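PDB 3LYX: sensory box/GGDEF domain protein from Colwellia psychrerythraea, which probably senses a signal through its PAS domain, the part crystallised here, and passes it to a GGDEF domain of the kind that makes cyclic di-GMP. Local coordinates for residues Phe17-Leu25 and Met108-Arg116; Thr38-Gln46 and Met84-Ile94. All coordinates share one frame; numbering follows the deposited sequence.

Interaction 1 (Phe17-Leu25 and Met108-Arg116); sequences FDAIVVTDL and MVGALGINR
Asn-115 and Ala-19 face each other as a hydrogen-bonded pair near one end of an antiparallel ladder between 17-25 and 108-116. Followed outward, Asn-115 CB lies 4.2 Å from Ala-19 CB. Its CG sits beside the backbone N (chi1 -54°), which turns the amide back over the neighbouring strand: ND2 gives Ala-19 O a weak second bond at 3.4 Å, added to the backbone one from Asn-115 N, and also brushes Val-21 CG2. The other tip atom, OD1, is held by Ser-96 OG of strand 91-102. Further on, Val-21 pairs with Gly-113 and Thr-23 with Ala-111 through two backbone bonds each. On the face shared by Ile-20, Val-22, Leu-112 and Ile-114, Leu-112 CD1 rests against both Ile-20 CG2 and Val-22 CG2, 3.8 Å from each. Back beyond the Ala-19/Asn-115 pair, Arg-116 NH1 reaches Asp-18 OD1 at 2.8 Å, almost in line with its C-O bond; the carboxylate meets the edge of the guanidinium, their planes 73° apart. OD1 also accepts from Phe-17 N of the second subunit and OD2 from Asp-18 N of that chain, while Phe-17 N of this chain is bonded to Asp-18 OD2 of the second subunit. With both carboxylate oxygens engaged by donors, the buried Asp-18 is probably kept ionised, and its salt bridge ties this strand pair directly to the dimer interface.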
ATOM      1  N   PHE B  17      -1.729  -3.383  -3.351  1.00 29.55           N
ATOM      2  CA  PHE B  17      -1.303  -4.701  -3.800  1.00 28.06           C
ATOM      3  C   PHE B  17      -0.226  -5.203  -2.845  1.00 27.59           C
ATOM      4  O   PHE B  17       0.022  -6.402  -2.736  1.00 25.86           O
ATOM      5  CB  PHE B  17      -0.744  -4.623  -5.218  1.00 29.94           C
ATOM      6  CG  PHE B  17      -0.201  -5.929  -5.732  1.00 31.81           C
ATOM      7  CD1 PHE B  17      -1.020  -7.053  -5.829  1.00 32.42           C
ATOM      8  CD2 PHE B  17       1.130  -6.030  -6.137  1.00 33.73           C
ATOM      9  CE1 PHE B  17      -0.522  -8.268  -6.324  1.00 31.65           C
ATOM     10  CE2 PHE B  17       1.639  -7.235  -6.633  1.00 35.45           C
ATOM     11  CZ  PHE B  17       0.809  -8.358  -6.727  1.00 32.35           C
ATOM     12  N   ASP B  18       0.421  -4.259  -2.175  1.00 23.82           N
ATOM     13  CA  ASP B  18       1.458  -4.562  -1.198  1.00 24.76           C
ATOM     14  C   ASP B  18       0.893  -5.400  -0.059  1.00 24.06           C
ATOM     15  O   ASP B  18      -0.201  -5.135   0.422  1.00 19.96           O
ATOM     16  CB  ASP B  18       2.000  -3.264  -0.606  1.00 25.14           C
ATOM     17  CG  ASP B  18       2.669  -2.390  -1.640  1.00 30.42           C
ATOM     18  OD1 ASP B  18       3.918  -2.422  -1.697  1.00 29.23           O
ATOM     19  OD2 ASP B  18       1.940  -1.685  -2.392  1.00 28.04           O
ATOM     20  N   ALA B  19       1.643  -6.402   0.378  1.00 23.73           N
ATOM     21  CA  ALA B  19       1.207  -7.225   1.503  1.00 23.06           C
ATOM     22  C   ALA B  19       1.768  -6.570   2.762  1.00 24.53           C
ATOM     23  O   ALA B  19       2.988  -6.549   2.984  1.00 23.66           O
ATOM     24  CB  ALA B  19       1.750  -8.633   1.356  1.00 26.16           C
ATOM     25  N   ILE B  20       0.878  -6.005   3.570  1.00 25.64           N
ATOM     26  CA  ILE B  20       1.275  -5.355   4.811  1.00 26.72           C
ATOM     27  C   ILE B  20       1.095  -6.336   5.970  1.00 26.77           C
ATOM     28  O   ILE B  20       0.041  -6.959   6.104  1.00 26.35           O
ATOM     29  CB  ILE B  20       0.401  -4.111   5.115  1.00 26.19           C
ATOM     30  CG1 ILE B  20       0.433  -3.128   3.935  1.00 29.63           C
ATOM     31  CG2 ILE B  20       0.899  -3.418   6.383  1.00 25.10           C
ATOM     32  CD1 ILE B  20       1.816  -2.626   3.603  1.00 34.14           C
ATOM     33  N   VAL B  21       2.126  -6.482   6.795  1.00 26.74           N
ATOM     34  CA  VAL B  21       2.049  -7.359   7.959  1.00 25.81           C
ATOM     35  C   VAL B  21       2.596  -6.585   9.144  1.00 25.22           C
ATOM     36  O   VAL B  21       3.787  -6.258   9.192  1.00 24.28           O
ATOM     37  CB  VAL B  21       2.880  -8.648   7.779  1.00 25.56           C
ATOM     38  CG1 VAL B  21       2.731  -9.547   9.007  1.00 28.69           C
ATOM     39  CG2 VAL B  21       2.429  -9.385   6.532  1.00 28.61           C
ATOM     40  N   VAL B  22       1.714  -6.279  10.087  1.00 23.94           N
ATOM     41  CA  VAL B  22       2.084  -5.541  11.283  1.00 24.83           C
ATOM     42  C   VAL B  22       2.239  -6.527  12.442  1.00 25.89           C
ATOM     43  O   VAL B  22       1.351  -7.345  12.671  1.00 23.64           O
ATOM     44  CB  VAL B  22       1.000  -4.516  11.631  1.00 24.60           C
ATOM     45  CG1 VAL B  22       1.448  -3.656  12.798  1.00 25.32           C
ATOM     46  CG2 VAL B  22       0.687  -3.660  10.402  1.00 25.87           C
ATOM     47  N   THR B  23       3.358  -6.447  13.165  1.00 24.91           N
ATOM     48  CA  THR B  23       3.624  -7.354  14.288  1.00 26.00           C
ATOM     49  C   THR B  23       3.926  -6.636  15.595  1.00 27.25           C
ATOM     50  O   THR B  23       4.212  -5.435  15.603  1.00 26.61           O
ATOM     51  CB  THR B  23       4.838  -8.269  14.002  1.00 25.10           C
ATOM     52  OG1 THR B  23       5.979  -7.457  13.705  1.00 22.92           O
ATOM     53  CG2 THR B  23       4.561  -9.202  12.832  1.00 24.36           C
ATOM     54  N   ASP B  24       3.864  -7.373  16.704  1.00 29.26           N
ATOM     55  CA  ASP B  24       4.175  -6.782  17.996  1.00 29.84           C
ATOM     56  C   ASP B  24       5.655  -6.983  18.265  1.00 30.66           C
ATOM     57  O   ASP B  24       6.376  -7.516  17.420  1.00 27.08           O
ATOM     58  CB  ASP B  24       3.338  -7.389  19.140  1.00 30.27           C
ATOM     59  CG  ASP B  24       3.545  -8.897  19.313  1.00 32.90           C
ATOM     60  OD1 ASP B  24       4.597  -9.435  18.902  1.00 32.00           O
ATOM     61  OD2 ASP B  24       2.640  -9.540  19.888  1.00 30.39           O
ATOM     62  N   LEU B  25       6.107  -6.544  19.435  1.00 31.93           N
ATOM     63  CA  LEU B  25       7.508  -6.660  19.806  1.00 33.34           C
ATOM     64  C   LEU B  25       8.029  -8.075  19.750  1.00 33.55           C
ATOM     65  O   LEU B  25       9.237  -8.284  19.652  1.00 34.49           O
ATOM     66  CB  LEU B  25       7.734  -6.119  21.213  1.00 34.12           C
ATOM     67  CG  LEU B  25       7.688  -4.604  21.363  1.00 35.62           C
ATOM     68  CD1 LEU B  25       7.988  -4.240  22.817  1.00 33.62           C
ATOM     69  CD2 LEU B  25       8.711  -3.969  20.423  1.00 31.35           C
ATOM     70  N   MET B 108       9.167   1.860  20.915  1.00 35.12           N
ATOM     71  CA  MET B 108       8.834   0.857  19.906  1.00 33.28           C
ATOM     72  C   MET B 108       7.821  -0.150  20.467  1.00 33.43           C
ATOM     73  O   MET B 108       8.000  -0.661  21.572  1.00 32.73           O
ATOM     74  CB  MET B 108      10.120   0.146  19.461  1.00 33.51           C
ATOM     75  CG  MET B 108       9.946  -0.880  18.349  1.00 37.25           C
ATOM     76  SD  MET B 108      11.521  -1.613  17.817  1.00 33.25           S
ATOM     77  CE  MET B 108      11.527  -3.082  18.814  1.00 39.10           C
ATOM     78  N   VAL B 109       6.759  -0.429  19.711  1.00 31.19           N
ATOM     79  CA  VAL B 109       5.738  -1.387  20.145  1.00 29.91           C
ATOM     80  C   VAL B 109       5.591  -2.541  19.156  1.00 29.98           C
ATOM     81  O   VAL B 109       4.691  -3.378  19.276  1.00 29.09           O
ATOM     82  CB  VAL B 109       4.354  -0.714  20.320  1.00 31.69           C
ATOM     83  CG1 VAL B 109       4.414   0.302  21.464  1.00 32.05           C
ATOM     84  CG2 VAL B 109       3.929  -0.032  19.009  1.00 30.76           C
ATOM     85  N   GLY B 110       6.480  -2.588  18.176  1.00 29.46           N
ATOM     86  CA  GLY B 110       6.411  -3.654  17.204  1.00 26.71           C
ATOM     87  C   GLY B 110       7.039  -3.253  15.894  1.00 27.96           C
ATOM     88  O   GLY B 110       7.910  -2.383  15.855  1.00 28.28           O
ATOM     89  N   ALA B 111       6.576  -3.878  14.819  1.00 26.22           N
ATOM     90  CA  ALA B 111       7.111  -3.603  13.498  1.00 26.88           C
ATOM     91  C   ALA B 111       6.062  -3.595  12.394  1.00 26.27           C
ATOM     92  O   ALA B 111       4.956  -4.145  12.532  1.00 22.98           O
ATOM     93  CB  ALA B 111       8.194  -4.627  13.161  1.00 26.83           C
ATOM     94  N   LEU B 112       6.452  -2.973  11.286  1.00 25.86           N
ATOM     95  CA  LEU B 112       5.630  -2.858  10.092  1.00 24.03           C
ATOM     96  C   LEU B 112       6.393  -3.543   8.966  1.00 23.89           C
ATOM     97  O   LEU B 112       7.533  -3.182   8.671  1.00 23.43           O
ATOM     98  CB  LEU B 112       5.405  -1.381   9.746  1.00 26.20           C
ATOM     99  CG  LEU B 112       4.612  -1.046   8.470  1.00 30.18           C
ATOM    100  CD1 LEU B 112       3.148  -1.418   8.648  1.00 28.01           C
ATOM    101  CD2 LEU B 112       4.721   0.449   8.181  1.00 30.85           C
ATOM    102  N   GLY B 113       5.779  -4.552   8.361  1.00 21.41           N
ATOM    103  CA  GLY B 113       6.420  -5.245   7.262  1.00 24.76           C
ATOM    104  C   GLY B 113       5.690  -4.994   5.947  1.00 25.68           C
ATOM    105  O   GLY B 113       4.458  -5.017   5.912  1.00 25.93           O
ATOM    106  N   ILE B 114       6.446  -4.734   4.883  1.00 25.71           N
ATOM    107  CA  ILE B 114       5.888  -4.504   3.542  1.00 27.16           C
ATOM    108  C   ILE B 114       6.505  -5.581   2.652  1.00 27.86           C
ATOM    109  O   ILE B 114       7.725  -5.749   2.628  1.00 28.58           O
ATOM    110  CB  ILE B 114       6.265  -3.096   2.978  1.00 29.64           C
ATOM    111  CG1 ILE B 114       5.631  -1.992   3.824  1.00 29.66           C
ATOM    112  CG2 ILE B 114       5.754  -2.957   1.534  1.00 26.50           C
ATOM    113  CD1 ILE B 114       6.084  -1.971   5.251  1.00 36.28           C
ATOM    114  N   ASN B 115       5.677  -6.306   1.911  1.00 26.58           N
ATOM    115  CA  ASN B 115       6.199  -7.395   1.100  1.00 26.97           C
ATOM    116  C   ASN B 115       5.622  -7.458  -0.318  1.00 29.18           C
ATOM    117  O   ASN B 115       4.492  -7.034  -0.553  1.00 25.28           O
ATOM    118  CB  ASN B 115       5.920  -8.716   1.832  1.00 25.36           C
ATOM    119  CG  ASN B 115       6.463  -8.724   3.255  1.00 26.92           C
ATOM    120  OD1 ASN B 115       7.604  -9.125   3.494  1.00 27.41           O
ATOM    121  ND2 ASN B 115       5.652  -8.266   4.203  1.00 24.13           N
ATOM    122  N   ARG B 116       6.411  -8.006  -1.244  1.00 30.60           N
ATOM    123  CA  ARG B 116       6.013  -8.159  -2.646  1.00 35.51           C
ATOM    124  C   ARG B 116       6.628  -9.407  -3.277  1.00 35.88           C
ATOM    125  O   ARG B 116       7.834  -9.641  -3.183  1.00 36.27           O
ATOM    126  CB  ARG B 116       6.436  -6.941  -3.477  1.00 37.13           C
ATOM    127  CG  ARG B 116       5.549  -5.711  -3.319  1.00 42.47           C
ATOM    128  CD  ARG B 116       6.118  -4.546  -4.114  1.00 44.37           C
ATOM    129  NE  ARG B 116       7.442  -4.165  -3.632  1.00 46.52           N
ATOM    130  CZ  ARG B 116       7.669  -3.472  -2.517  1.00 48.46           C
ATOM    131  NH1 ARG B 116       6.658  -3.069  -1.757  1.00 49.76           N
ATOM    132  NH2 ARG B 116       8.912  -3.189  -2.155  1.00 48.47           N
TER
HETATM  133  O   HOH W   1       2.631  -7.602  -3.012  1.00 39.33           O
HETATM  134  O   HOH W   2       5.956  -6.704  10.821  1.00 38.27           O

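Interaction 2 (Thr38-Gln46 and Met84-Ile94); sequences TLYGYSKEQ and MLHKDGHIGWI
Lys-87 lays its aliphatic chain across the ring of Tyr-42, with CB over the centre of one face, 3.7 Å from the centroid and 13° off the ring normal, a CH-pi contact. With CG anti to the backbone N (chi1 172°), the lysine chain, extended as far as CE, runs on over the CD1-CE1 side of the ring, CG 3.6 Å from Tyr-42 CE1, and brings CE beside Gln-46 NE2, the two side chains crossing at about a right angle. The imidazole of His-86 is turned differently: Tyr-40 O sits over the centre of one face, 3.2 Å above the plane, while Leu-39 O lies at its edge near CD2. That orientation is fixed in the ring plane, where ND1 accepts from Asp-88 N at 2.8 Å and NE2 is hydrogen-bonded to a water that donates to Thr-38 O. Tyr-40 O is taken by Lys-87 N, 2.9 Å away, so the carbonyl at the helix end is bonded by the hairpin. Deeper in, Met-84 approaches the Tyr-40 ring obliquely, CG 3.5 Å from CE1 and SD in a Met-aromatic contact, and the same sulfur rests 3.8 Å from Leu-39 CD1. Gly-41, with positive phi, brings its CA against His-86 NE2. Helix 34-40 thus ends against the type I turn His-86 to Gly-89 of the hairpin joining strands 78-85 and 91-102, a packing of helix on antiparallel sheet that belongs to the PAS fold.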
ATOM      1  N   THR B  38      -3.489 -12.406  -0.324  1.00 30.98           N
ATOM      2  CA  THR B  38      -3.194 -12.784  -1.704  1.00 27.30           C
ATOM      3  C   THR B  38      -1.787 -13.345  -1.822  1.00 26.77           C
ATOM      4  O   THR B  38      -1.565 -14.339  -2.512  1.00 28.42           O
ATOM      5  CB  THR B  38      -3.309 -11.574  -2.676  1.00 28.82           C
ATOM      6  OG1 THR B  38      -4.655 -11.082  -2.689  1.00 29.00           O
ATOM      7  CG2 THR B  38      -2.933 -11.988  -4.095  1.00 28.62           C
ATOM      8  N   LEU B  39      -0.832 -12.724  -1.138  1.00 26.60           N
ATOM      9  CA  LEU B  39       0.551 -13.179  -1.226  1.00 26.69           C
ATOM     10  C   LEU B  39       0.883 -14.449  -0.457  1.00 27.76           C
ATOM     11  O   LEU B  39       1.483 -15.373  -1.008  1.00 29.62           O
ATOM     12  CB  LEU B  39       1.498 -12.074  -0.764  1.00 26.60           C
ATOM     13  CG  LEU B  39       2.992 -12.399  -0.739  1.00 23.68           C
ATOM     14  CD1 LEU B  39       3.517 -12.626  -2.162  1.00 28.67           C
ATOM     15  CD2 LEU B  39       3.720 -11.248  -0.089  1.00 24.03           C
ATOM     16  N   TYR B  40       0.493 -14.487   0.815  1.00 27.69           N
ATOM     17  CA  TYR B  40       0.805 -15.616   1.681  1.00 28.56           C
ATOM     18  C   TYR B  40      -0.215 -16.747   1.695  1.00 31.14           C
ATOM     19  O   TYR B  40       0.130 -17.893   2.019  1.00 31.86           O
ATOM     20  CB  TYR B  40       1.027 -15.108   3.110  1.00 26.75           C
ATOM     21  CG  TYR B  40       2.213 -14.175   3.249  1.00 26.11           C
ATOM     22  CD1 TYR B  40       3.516 -14.649   3.113  1.00 25.30           C
ATOM     23  CD2 TYR B  40       2.030 -12.808   3.500  1.00 23.40           C
ATOM     24  CE1 TYR B  40       4.620 -13.775   3.220  1.00 22.69           C
ATOM     25  CE2 TYR B  40       3.112 -11.936   3.611  1.00 20.99           C
ATOM     26  CZ  TYR B  40       4.404 -12.427   3.468  1.00 22.87           C
ATOM     27  OH  TYR B  40       5.480 -11.572   3.572  1.00 22.55           O
ATOM     28  N   GLY B  41      -1.467 -16.431   1.366  1.00 31.86           N
ATOM     29  CA  GLY B  41      -2.499 -17.452   1.336  1.00 31.58           C
ATOM     30  C   GLY B  41      -3.455 -17.462   2.513  1.00 32.23           C
ATOM     31  O   GLY B  41      -4.545 -18.014   2.408  1.00 33.34           O
ATOM     32  N   TYR B  42      -3.059 -16.853   3.628  1.00 30.75           N
ATOM     33  CA  TYR B  42      -3.886 -16.812   4.839  1.00 30.58           C
ATOM     34  C   TYR B  42      -4.787 -15.581   4.887  1.00 30.08           C
ATOM     35  O   TYR B  42      -4.395 -14.510   4.425  1.00 31.69           O
ATOM     36  CB  TYR B  42      -3.002 -16.773   6.082  1.00 29.86           C
ATOM     37  CG  TYR B  42      -1.984 -17.883   6.193  1.00 31.61           C
ATOM     38  CD1 TYR B  42      -2.315 -19.103   6.794  1.00 33.79           C
ATOM     39  CD2 TYR B  42      -0.675 -17.697   5.745  1.00 29.50           C
ATOM     40  CE1 TYR B  42      -1.362 -20.105   6.956  1.00 32.21           C
ATOM     41  CE2 TYR B  42       0.282 -18.689   5.898  1.00 31.83           C
ATOM     42  CZ  TYR B  42      -0.068 -19.889   6.509  1.00 32.39           C
ATOM     43  OH  TYR B  42       0.883 -20.858   6.697  1.00 31.22           O
ATOM     44  N   SER B  43      -5.982 -15.738   5.459  1.00 28.24           N
ATOM     45  CA  SER B  43      -6.933 -14.630   5.599  1.00 27.78           C
ATOM     46  C   SER B  43      -6.645 -13.974   6.954  1.00 28.52           C
ATOM     47  O   SER B  43      -5.885 -14.526   7.744  1.00 30.43           O
ATOM     48  CB  SER B  43      -8.378 -15.152   5.563  1.00 27.41           C
ATOM     49  OG  SER B  43      -8.655 -16.021   6.655  1.00 24.85           O
ATOM     50  N   LYS B  44      -7.244 -12.818   7.229  1.00 28.47           N
ATOM     51  CA  LYS B  44      -7.012 -12.128   8.500  1.00 29.96           C
ATOM     52  C   LYS B  44      -7.269 -13.031   9.710  1.00 30.94           C
ATOM     53  O   LYS B  44      -6.500 -13.023  10.675  1.00 26.93           O
ATOM     54  CB  LYS B  44      -7.890 -10.873   8.620  1.00 34.96           C
ATOM     55  CG  LYS B  44      -7.719  -9.853   7.504  1.00 40.24           C
ATOM     56  CD  LYS B  44      -8.341  -8.507   7.888  1.00 45.66           C
ATOM     57  CE  LYS B  44      -8.182  -7.451   6.781  1.00 46.04           C
ATOM     58  NZ  LYS B  44      -9.030  -7.766   5.595  1.00 46.65           N
ATOM     59  N   GLU B  45      -8.348 -13.810   9.650  1.00 31.83           N
ATOM     60  CA  GLU B  45      -8.703 -14.719  10.739  1.00 31.58           C
ATOM     61  C   GLU B  45      -7.617 -15.756  10.997  1.00 30.56           C
ATOM     62  O   GLU B  45      -7.411 -16.176  12.129  1.00 30.85           O
ATOM     63  CB  GLU B  45     -10.005 -15.466  10.426  1.00 34.40           C
ATOM     64  CG  GLU B  45     -11.250 -14.607  10.324  1.00 38.38           C
ATOM     65  CD  GLU B  45     -11.274 -13.776   9.063  1.00 40.83           C
ATOM     66  OE1 GLU B  45     -10.942 -14.324   7.990  1.00 41.51           O
ATOM     67  OE2 GLU B  45     -11.633 -12.583   9.144  1.00 44.17           O
ATOM     68  N   GLN B  46      -6.925 -16.171   9.943  1.00 29.74           N
ATOM     69  CA  GLN B  46      -5.877 -17.173  10.074  1.00 30.34           C
ATOM     70  C   GLN B  46      -4.495 -16.608  10.377  1.00 30.16           C
ATOM     71  O   GLN B  46      -3.604 -17.347  10.796  1.00 30.91           O
ATOM     72  CB  GLN B  46      -5.777 -17.998   8.797  1.00 31.29           C
ATOM     73  CG  GLN B  46      -7.039 -18.728   8.410  1.00 31.93           C
ATOM     74  CD  GLN B  46      -6.895 -19.396   7.063  1.00 32.05           C
ATOM     75  OE1 GLN B  46      -6.490 -18.761   6.086  1.00 28.51           O
ATOM     76  NE2 GLN B  46      -7.226 -20.682   6.997  1.00 34.67           N
ATOM     77  N   MET B  84       9.834 -17.290   1.067  1.00 32.71           N
ATOM     78  CA  MET B  84       8.494 -17.176   1.609  1.00 33.47           C
ATOM     79  C   MET B  84       7.853 -18.566   1.588  1.00 34.92           C
ATOM     80  O   MET B  84       8.059 -19.336   0.648  1.00 35.76           O
ATOM     81  CB  MET B  84       7.713 -16.203   0.722  1.00 34.36           C
ATOM     82  CG  MET B  84       6.273 -15.984   1.080  1.00 34.46           C
ATOM     83  SD  MET B  84       5.350 -15.503  -0.390  1.00 31.89           S
ATOM     84  CE  MET B  84       4.485 -17.054  -0.686  1.00 35.42           C
ATOM     85  N   LEU B  85       7.104 -18.896   2.636  1.00 35.20           N
ATOM     86  CA  LEU B  85       6.422 -20.184   2.710  1.00 33.96           C
ATOM     87  C   LEU B  85       4.923 -19.918   2.648  1.00 33.15           C
ATOM     88  O   LEU B  85       4.335 -19.364   3.585  1.00 31.98           O
ATOM     89  CB  LEU B  85       6.774 -20.914   4.011  1.00 33.28           C
ATOM     90  CG  LEU B  85       6.018 -22.232   4.248  1.00 34.29           C
ATOM     91  CD1 LEU B  85       6.290 -23.198   3.104  1.00 31.07           C
ATOM     92  CD2 LEU B  85       6.429 -22.846   5.579  1.00 32.72           C
ATOM     93  N   HIS B  86       4.312 -20.296   1.527  1.00 33.09           N
ATOM     94  CA  HIS B  86       2.886 -20.081   1.316  1.00 33.39           C
ATOM     95  C   HIS B  86       2.063 -21.057   2.140  1.00 34.17           C
ATOM     96  O   HIS B  86       2.556 -22.101   2.551  1.00 34.45           O
ATOM     97  CB  HIS B  86       2.545 -20.233  -0.174  1.00 34.90           C
ATOM     98  CG  HIS B  86       1.148 -19.813  -0.523  1.00 36.11           C
ATOM     99  ND1 HIS B  86       0.046 -20.602  -0.273  1.00 35.49           N
ATOM    100  CD2 HIS B  86       0.675 -18.677  -1.092  1.00 37.36           C
ATOM    101  CE1 HIS B  86      -1.044 -19.972  -0.674  1.00 37.53           C
ATOM    102  NE2 HIS B  86      -0.691 -18.801  -1.174  1.00 36.43           N
ATOM    103  N   LYS B  87       0.808 -20.702   2.386  1.00 36.41           N
ATOM    104  CA  LYS B  87      -0.082 -21.552   3.161  1.00 38.04           C
ATOM    105  C   LYS B  87      -0.244 -22.928   2.511  1.00 38.33           C
ATOM    106  O   LYS B  87      -0.296 -23.939   3.209  1.00 38.22           O
ATOM    107  CB  LYS B  87      -1.455 -20.893   3.316  1.00 35.95           C
ATOM    108  CG  LYS B  87      -2.491 -21.814   3.940  1.00 36.85           C
ATOM    109  CD  LYS B  87      -3.813 -21.120   4.163  1.00 38.35           C
ATOM    110  CE  LYS B  87      -4.879 -22.114   4.617  1.00 41.74           C
ATOM    111  NZ  LYS B  87      -4.496 -22.856   5.861  1.00 41.56           N
ATOM    112  N   ASP B  88      -0.322 -22.967   1.182  1.00 40.34           N
ATOM    113  CA  ASP B  88      -0.488 -24.238   0.479  1.00 41.90           C
ATOM    114  C   ASP B  88       0.811 -25.033   0.401  1.00 43.29           C
ATOM    115  O   ASP B  88       0.906 -26.010  -0.343  1.00 42.86           O
ATOM    116  CB  ASP B  88      -1.045 -24.023  -0.933  1.00 43.94           C
ATOM    117  CG  ASP B  88      -0.057 -23.346  -1.862  1.00 46.11           C
ATOM    118  OD1 ASP B  88       1.163 -23.590  -1.728  1.00 48.01           O
ATOM    119  OD2 ASP B  88      -0.501 -22.579  -2.741  1.00 47.69           O
ATOM    120  N   GLY B  89       1.816 -24.592   1.151  1.00 43.95           N
ATOM    121  CA  GLY B  89       3.082 -25.300   1.187  1.00 43.83           C
ATOM    122  C   GLY B  89       4.187 -24.987   0.197  1.00 43.58           C
ATOM    123  O   GLY B  89       5.309 -25.447   0.401  1.00 43.82           O
ATOM    124  N   HIS B  90       3.923 -24.234  -0.867  1.00 44.37           N
ATOM    125  CA  HIS B  90       5.011 -23.966  -1.802  1.00 44.36           C
ATOM    126  C   HIS B  90       5.925 -22.857  -1.292  1.00 44.21           C
ATOM    127  O   HIS B  90       5.554 -22.078  -0.413  1.00 44.04           O
ATOM    128  CB  HIS B  90       4.480 -23.630  -3.207  1.00 46.46           C
ATOM    129  CG  HIS B  90       4.093 -22.197  -3.397  1.00 47.00           C
ATOM    130  ND1 HIS B  90       2.806 -21.740  -3.215  1.00 47.73           N
ATOM    131  CD2 HIS B  90       4.825 -21.119  -3.769  1.00 47.96           C
ATOM    132  CE1 HIS B  90       2.762 -20.443  -3.468  1.00 48.28           C
ATOM    133  NE2 HIS B  90       3.974 -20.042  -3.806  1.00 48.48           N
ATOM    134  N   ILE B  91       7.134 -22.804  -1.837  1.00 43.49           N
ATOM    135  CA  ILE B  91       8.110 -21.800  -1.437  1.00 44.24           C
ATOM    136  C   ILE B  91       8.325 -20.787  -2.554  1.00 44.11           C
ATOM    137  O   ILE B  91       8.219 -21.118  -3.734  1.00 44.70           O
ATOM    138  CB  ILE B  91       9.473 -22.453  -1.086  1.00 45.29           C
ATOM    139  CG1 ILE B  91       9.364 -23.255   0.216  1.00 44.79           C
ATOM    140  CG2 ILE B  91      10.536 -21.382  -0.924  1.00 44.76           C
ATOM    141  CD1 ILE B  91       8.394 -24.417   0.163  1.00 48.72           C
ATOM    142  N   GLY B  92       8.624 -19.550  -2.175  1.00 44.10           N
ATOM    143  CA  GLY B  92       8.857 -18.510  -3.158  1.00 41.17           C
ATOM    144  C   GLY B  92       9.760 -17.440  -2.584  1.00 39.65           C
ATOM    145  O   GLY B  92      10.217 -17.563  -1.452  1.00 39.91           O
ATOM    146  N   TRP B  93      10.042 -16.402  -3.364  1.00 38.61           N
ATOM    147  CA  TRP B  93      10.883 -15.310  -2.886  1.00 37.11           C
ATOM    148  C   TRP B  93      10.088 -14.017  -2.910  1.00 35.82           C
ATOM    149  O   TRP B  93       9.224 -13.826  -3.765  1.00 37.11           O
ATOM    150  CB  TRP B  93      12.142 -15.146  -3.747  1.00 38.65           C
ATOM    151  CG  TRP B  93      13.136 -16.249  -3.599  1.00 38.34           C
ATOM    152  CD1 TRP B  93      13.112 -17.467  -4.213  1.00 39.71           C
ATOM    153  CD2 TRP B  93      14.291 -16.248  -2.754  1.00 39.86           C
ATOM    154  NE1 TRP B  93      14.180 -18.226  -3.804  1.00 39.79           N
ATOM    155  CE2 TRP B  93      14.920 -17.504  -2.906  1.00 38.82           C
ATOM    156  CE3 TRP B  93      14.856 -15.309  -1.880  1.00 38.22           C
ATOM    157  CZ2 TRP B  93      16.085 -17.846  -2.214  1.00 39.03           C
ATOM    158  CZ3 TRP B  93      16.014 -15.649  -1.193  1.00 38.56           C
ATOM    159  CH2 TRP B  93      16.615 -16.907  -1.365  1.00 39.11           C
ATOM    160  N   ILE B  94      10.385 -13.132  -1.963  1.00 33.21           N
ATOM    161  CA  ILE B  94       9.702 -11.850  -1.868  1.00 31.03           C
ATOM    162  C   ILE B  94      10.701 -10.743  -1.575  1.00 32.10           C
ATOM    163  O   ILE B  94      11.782 -10.986  -1.038  1.00 34.67           O
ATOM    164  CB  ILE B  94       8.667 -11.841  -0.722  1.00 30.06           C
ATOM    165  CG1 ILE B  94       9.351 -12.228   0.593  1.00 27.07           C
ATOM    166  CG2 ILE B  94       7.547 -12.833  -1.002  1.00 26.40           C
ATOM    167  CD1 ILE B  94       8.451 -12.138   1.807  1.00 24.66           C
TER
HETATM  168  O   HOH W   3      -2.620 -16.998  -2.352  1.00 36.00           O
HETATM  169  O   HOH W   4       3.233 -20.473   5.726  1.00 41.06           O

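Overall arrangement
Both interactions belong to one PAS domain and meet on one face of its five-stranded antiparallel sheet. The centre of interaction 1, which joins strands 19-24 and 108-117, lies about 3 Å from the centre of the chain; that of interaction 2 lies about 12 Å from it, where helix 34-40 reaches the hairpin 84-94. Their centres are 15 Å apart, yet they touch: Ala-19 CB is 3.6 Å from Leu-39 CD2, and Asn-115 OD1 the same distance from Ile-94 CD1. Strand 91-102, neighbour of 108-117 in the sheet, carries Ile-94 into interaction 2. The second subunit packs against interaction 1 but does not touch the segments of interaction 2.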